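Local coordinates for WGR domain-containing protein (Bacteroides fragilis, PDB 2RA8), which is of unknown function but joins an N-terminal WGR domain, a module often found in nucleic-acid-associated proteins, to a leucine-rich-repeat domain, at residues G130-K135 and S165-A170; I159-L164 and L177-T182. All blocks are in the same frame, centred on the assembly; numbering follows the deposited sequence.

Interaction 1: G130-K135 and S165-A170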
# COMPACT_ATOMS: atom_id res chain seq x y z
N GLY A 130 -3.75 9.64 -30.41
CA GLY A 130 -4.78 8.66 -30.69
C GLY A 130 -6.15 9.13 -30.24
O GLY A 130 -7.13 8.99 -30.97
N ILE A 131 -6.24 9.70 -29.04
CA ILE A 131 -7.52 10.19 -28.54
C ILE A 131 -8.02 11.34 -29.38
O ILE A 131 -9.18 11.36 -29.80
CB ILE A 131 -7.41 10.63 -27.05
CG1 ILE A 131 -7.27 9.39 -26.15
CG2 ILE A 131 -8.64 11.44 -26.65
CD1 ILE A 131 -6.86 9.71 -24.70
N VAL A 132 -7.15 12.32 -29.65
CA VAL A 132 -7.52 13.48 -30.44
C VAL A 132 -8.05 13.08 -31.81
O VAL A 132 -8.96 13.73 -32.34
CB VAL A 132 -6.31 14.45 -30.60
CG1 VAL A 132 -6.64 15.58 -31.57
CG2 VAL A 132 -5.95 15.02 -29.25
N GLU A 133 -7.49 12.02 -32.37
CA GLU A 133 -7.89 11.55 -33.70
C GLU A 133 -9.13 10.70 -33.67
O GLU A 133 -9.65 10.32 -34.71
CB GLU A 133 -6.75 10.77 -34.36
CG GLU A 133 -5.52 11.61 -34.71
CD GLU A 133 -4.33 10.75 -35.15
OE1 GLU A 133 -4.48 9.98 -36.12
OE2 GLU A 133 -3.25 10.84 -34.52
N ASN A 134 -9.61 10.39 -32.47
CA ASN A 134 -10.81 9.58 -32.30
C ASN A 134 -11.71 10.19 -31.25
O ASN A 134 -12.24 9.48 -30.39
CB ASN A 134 -10.44 8.15 -31.89
CG ASN A 134 -9.69 7.41 -32.98
OD1 ASN A 134 -10.28 7.01 -33.99
ND2 ASN A 134 -8.39 7.23 -32.80
N LYS A 135 -11.88 11.51 -31.32
CA LYS A 135 -12.71 12.22 -30.36
C LYS A 135 -14.08 11.59 -30.15
O LYS A 135 -14.58 11.53 -29.03
CB LYS A 135 -12.88 13.69 -30.78
CG LYS A 135 -13.70 14.53 -29.78
CD LYS A 135 -13.79 16.00 -30.18
CE LYS A 135 -14.61 16.79 -29.15
NZ LYS A 135 -14.62 18.26 -29.41
N SER A 165 -3.88 19.52 -23.58
CA SER A 165 -5.02 20.39 -23.89
C SER A 165 -5.87 19.82 -25.01
O SER A 165 -7.10 19.94 -24.99
CB SER A 165 -4.55 21.79 -24.26
OG SER A 165 -5.66 22.65 -24.50
N PRO A 166 -5.25 19.20 -26.03
CA PRO A 166 -6.07 18.65 -27.11
C PRO A 166 -6.91 17.47 -26.67
O PRO A 166 -7.99 17.22 -27.21
CB PRO A 166 -5.05 18.27 -28.17
CG PRO A 166 -3.96 19.28 -27.96
CD PRO A 166 -3.84 19.28 -26.45
N VAL A 167 -6.40 16.72 -25.69
CA VAL A 167 -7.11 15.56 -25.17
C VAL A 167 -8.29 16.02 -24.36
O VAL A 167 -9.38 15.46 -24.48
CB VAL A 167 -6.18 14.69 -24.28
CG1 VAL A 167 -6.98 13.60 -23.59
CG2 VAL A 167 -5.09 14.06 -25.15
N LEU A 168 -8.09 17.06 -23.55
CA LEU A 168 -9.18 17.59 -22.76
C LEU A 168 -10.23 18.20 -23.68
O LEU A 168 -11.42 18.17 -23.38
CB LEU A 168 -8.66 18.65 -21.77
CG LEU A 168 -7.59 18.16 -20.77
CD1 LEU A 168 -7.18 19.30 -19.87
CD2 LEU A 168 -8.13 17.00 -19.94
N ASP A 169 -9.80 18.75 -24.82
CA ASP A 169 -10.74 19.34 -25.77
C ASP A 169 -11.61 18.29 -26.43
O ASP A 169 -12.75 18.57 -26.81
CB ASP A 169 -10.01 20.14 -26.86
CG ASP A 169 -9.30 21.38 -26.32
OD1 ASP A 169 -9.58 21.79 -25.17
OD2 ASP A 169 -8.45 21.94 -27.05
N ALA A 170 -11.07 17.08 -26.57
CA ALA A 170 -11.80 15.96 -27.18
C ALA A 170 -12.77 15.28 -26.18
O ALA A 170 -13.53 14.39 -26.55
CB ALA A 170 -10.81 14.92 -27.73
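CA of V132 lies 5.7 Å from CA of V167 and CA of K135 5.0 Å from CA of A170, so 130-135 approaches helix 165-169 and the residue after it at two places. Contact begins with V132, whose CG2 reaches CB of P166 at 3.5 Å and lies somewhat farther from CG2 of V167. That methyl is carried beside the valine's own backbone N, because CG1 takes the position opposite the N (chi1 173°). I131, which is buried, meets the same helix through two of its methyls. Its CG2 and CD1 both approach CG1 of V167, CD1 at 4.0 Å, while CG2 also looks onto the methyl of A170. I131 and V167 both rest on W146 of strand 143-146 as well, which ties the contact to the parallel sheet.

K135 closes the other end. Its side chain is fully extended, with CG turned opposite its backbone N (chi1 -177°), and it is laid along the backbone of D169 and A170. CG sits 3.6 Å from CB of A170 and 3.2 Å from O of A170, and CD and CE continue past CA of A170. NZ of K135 then meets O of D169 at 3.2 Å in a weak hydrogen bond. The carboxylate of D169 is engaged instead by K190 and R192 in salt bridges. Within 130-135, ND2 of N134 bonds O of G130 at 2.8 Å, tying the asparagine back to the carbonyl four residues earlier.

The chemistry is thus graded: I131 and V167 pack on the sheet side, V132 and P166 on the more open side, and the methylene chain of K135 covers the A170 carbonyl, whose O is buried without a polar partner, leaving apolar packing to carry most of the contact.

Interaction 2: I159-L164 and L177-T182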
# COMPACT_ATOMS: atom_id res chain seq x y z
N ILE A 159 7.89 10.27 -15.32
CA ILE A 159 6.72 10.20 -16.18
C ILE A 159 6.83 11.29 -17.21
O ILE A 159 6.96 12.46 -16.86
CB ILE A 159 5.42 10.36 -15.35
CG1 ILE A 159 5.37 9.29 -14.27
CG2 ILE A 159 4.20 10.24 -16.25
CD1 ILE A 159 4.18 9.42 -13.33
N GLU A 160 6.79 10.91 -18.48
CA GLU A 160 6.89 11.88 -19.57
C GLU A 160 5.55 12.23 -20.17
O GLU A 160 4.98 11.46 -20.95
CB GLU A 160 7.81 11.35 -20.69
CG GLU A 160 9.25 11.12 -20.25
CD GLU A 160 9.82 12.32 -19.53
OE1 GLU A 160 9.71 13.45 -20.06
OE2 GLU A 160 10.39 12.15 -18.43
N GLN A 161 5.05 13.41 -19.82
CA GLN A 161 3.76 13.87 -20.32
C GLN A 161 3.90 14.66 -21.60
O GLN A 161 5.00 14.79 -22.14
CB GLN A 161 3.07 14.72 -19.25
CG GLN A 161 2.88 13.99 -17.92
CD GLN A 161 1.84 12.89 -17.98
OE1 GLN A 161 1.65 12.27 -19.02
NE2 GLN A 161 1.18 12.63 -16.86
N VAL A 162 2.79 15.19 -22.09
CA VAL A 162 2.78 16.00 -23.31
C VAL A 162 1.72 17.04 -23.10
O VAL A 162 1.14 17.13 -22.02
CB VAL A 162 2.39 15.16 -24.55
CG1 VAL A 162 3.45 14.10 -24.83
CG2 VAL A 162 1.04 14.50 -24.32
N ASP A 163 1.46 17.86 -24.11
CA ASP A 163 0.42 18.87 -23.98
C ASP A 163 -0.89 18.10 -24.02
O ASP A 163 -1.21 17.48 -25.03
CB ASP A 163 0.50 19.86 -25.14
CG ASP A 163 -0.68 20.81 -25.18
OD1 ASP A 163 -1.28 21.07 -24.12
OD2 ASP A 163 -0.99 21.31 -26.28
N LEU A 164 -1.64 18.12 -22.93
CA LEU A 164 -2.91 17.39 -22.91
C LEU A 164 -4.11 18.26 -23.23
O LEU A 164 -5.25 17.81 -23.17
CB LEU A 164 -3.14 16.72 -21.55
CG LEU A 164 -2.19 15.60 -21.09
CD1 LEU A 164 -2.71 14.99 -19.78
CD2 LEU A 164 -2.10 14.52 -22.16
N LEU A 177 -10.92 15.34 -13.40
CA LEU A 177 -9.62 15.19 -14.03
C LEU A 177 -8.54 14.98 -13.01
O LEU A 177 -8.39 15.76 -12.07
CB LEU A 177 -9.27 16.44 -14.83
CG LEU A 177 -8.52 16.39 -16.17
CD1 LEU A 177 -7.88 17.74 -16.35
CD2 LEU A 177 -7.47 15.30 -16.22
N LYS A 178 -7.77 13.91 -13.20
CA LYS A 178 -6.69 13.57 -12.30
C LYS A 178 -5.52 13.20 -13.17
O LYS A 178 -5.64 12.38 -14.08
CB LYS A 178 -7.11 12.38 -11.45
CG LYS A 178 -6.13 11.93 -10.39
CD LYS A 178 -6.81 10.86 -9.55
CE LYS A 178 -5.91 10.27 -8.50
NZ LYS A 178 -6.68 9.26 -7.73
N ILE A 179 -4.38 13.84 -12.91
CA ILE A 179 -3.15 13.63 -13.67
C ILE A 179 -1.98 13.38 -12.72
O ILE A 179 -1.81 14.09 -11.73
CB ILE A 179 -2.81 14.87 -14.52
CG1 ILE A 179 -4.01 15.26 -15.41
CG2 ILE A 179 -1.59 14.59 -15.38
CD1 ILE A 179 -3.86 16.67 -15.98
N LYS A 180 -1.17 12.38 -13.03
CA LYS A 180 -0.01 12.04 -12.21
C LYS A 180 1.20 12.10 -13.10
O LYS A 180 1.23 11.44 -14.13
CB LYS A 180 -0.16 10.64 -11.61
CG LYS A 180 1.02 10.17 -10.77
CD LYS A 180 0.72 8.81 -10.14
CE LYS A 180 1.93 8.28 -9.39
NZ LYS A 180 1.62 7.06 -8.61
N GLY A 181 2.22 12.87 -12.70
CA GLY A 181 3.42 13.03 -13.50
C GLY A 181 3.30 14.39 -14.17
O GLY A 181 2.26 14.69 -14.75
N THR A 182 4.34 15.21 -14.10
CA THR A 182 4.24 16.55 -14.69
C THR A 182 5.33 17.00 -15.65
O THR A 182 5.30 18.14 -16.12
CB THR A 182 4.11 17.60 -13.58
OG1 THR A 182 5.16 17.40 -12.62
CG2 THR A 182 2.76 17.46 -12.87
O HOH W 1 6.69 13.67 -14.19
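The loop 159-164 passes across the end of strand 176-180 rather than alongside it, its direction 113° from that of residues 179-182, and the backbones come nearest where CA of I159 stands 5.1 Å from CA of G181. I159 lays its side chain against the peptide that joins K180 to G181: CD1 is 3.7 Å from CA of G181 and equally near O of K180, and CG2 touches the same carbonyl. G181 has a positive phi of 103°, a conformation suited to glycine, and its bare CA lets the isoleucine pack directly on the main chain.

Q161 supplies the polar grip. Its chain bends at chi2, bringing the amide over the backbone of G181, where NE2 donates to O of G181 at 3.1 Å. The bond is fairly straight at the hydrogen, 159°, and the acceptor lies in the plane of the glutamine amide, yet NE2 sits well above the plane of the carbonyl. The amide's other end, OE1, accepts a weak hydrogen bond from W146. A water adds a second bridge, donating to O of I159 at 2.9 Å and accepting from N of T182. Farther along, CD1 of L164 packs on CD1 of I179 at 4.3 Å, on the side of the strand toward the loop.

Such an arrangement, a parallel strand whose inward isoleucine and following residues are covered by the loop that leads into the preceding helix, is consistent with the stacked strand-loop-helix units of a leucine-rich-repeat domain.

The two contacts interlock along the chain: the segments alternate in the order 130-135, 159-164, 165-170, 177-182, with 159-164 running straight into helix 165-169 of interaction 1, and that helix is followed by strand 176-180 of interaction 2. Their centres lie 14 Å apart, and they meet where CD2 of L168 packs on CD1 of L177 at 3.7 Å, the helix thereby resting on the strand that follows it. At the junction OD1 of D163 caps N of S165. W146 of strand 143-146 serves both, packing in one and giving a weak hydrogen bond in the other. Interaction 1 packs the helix 125-132 region against helix 165-169, whereas interaction 2 fastens a loop to a strand end.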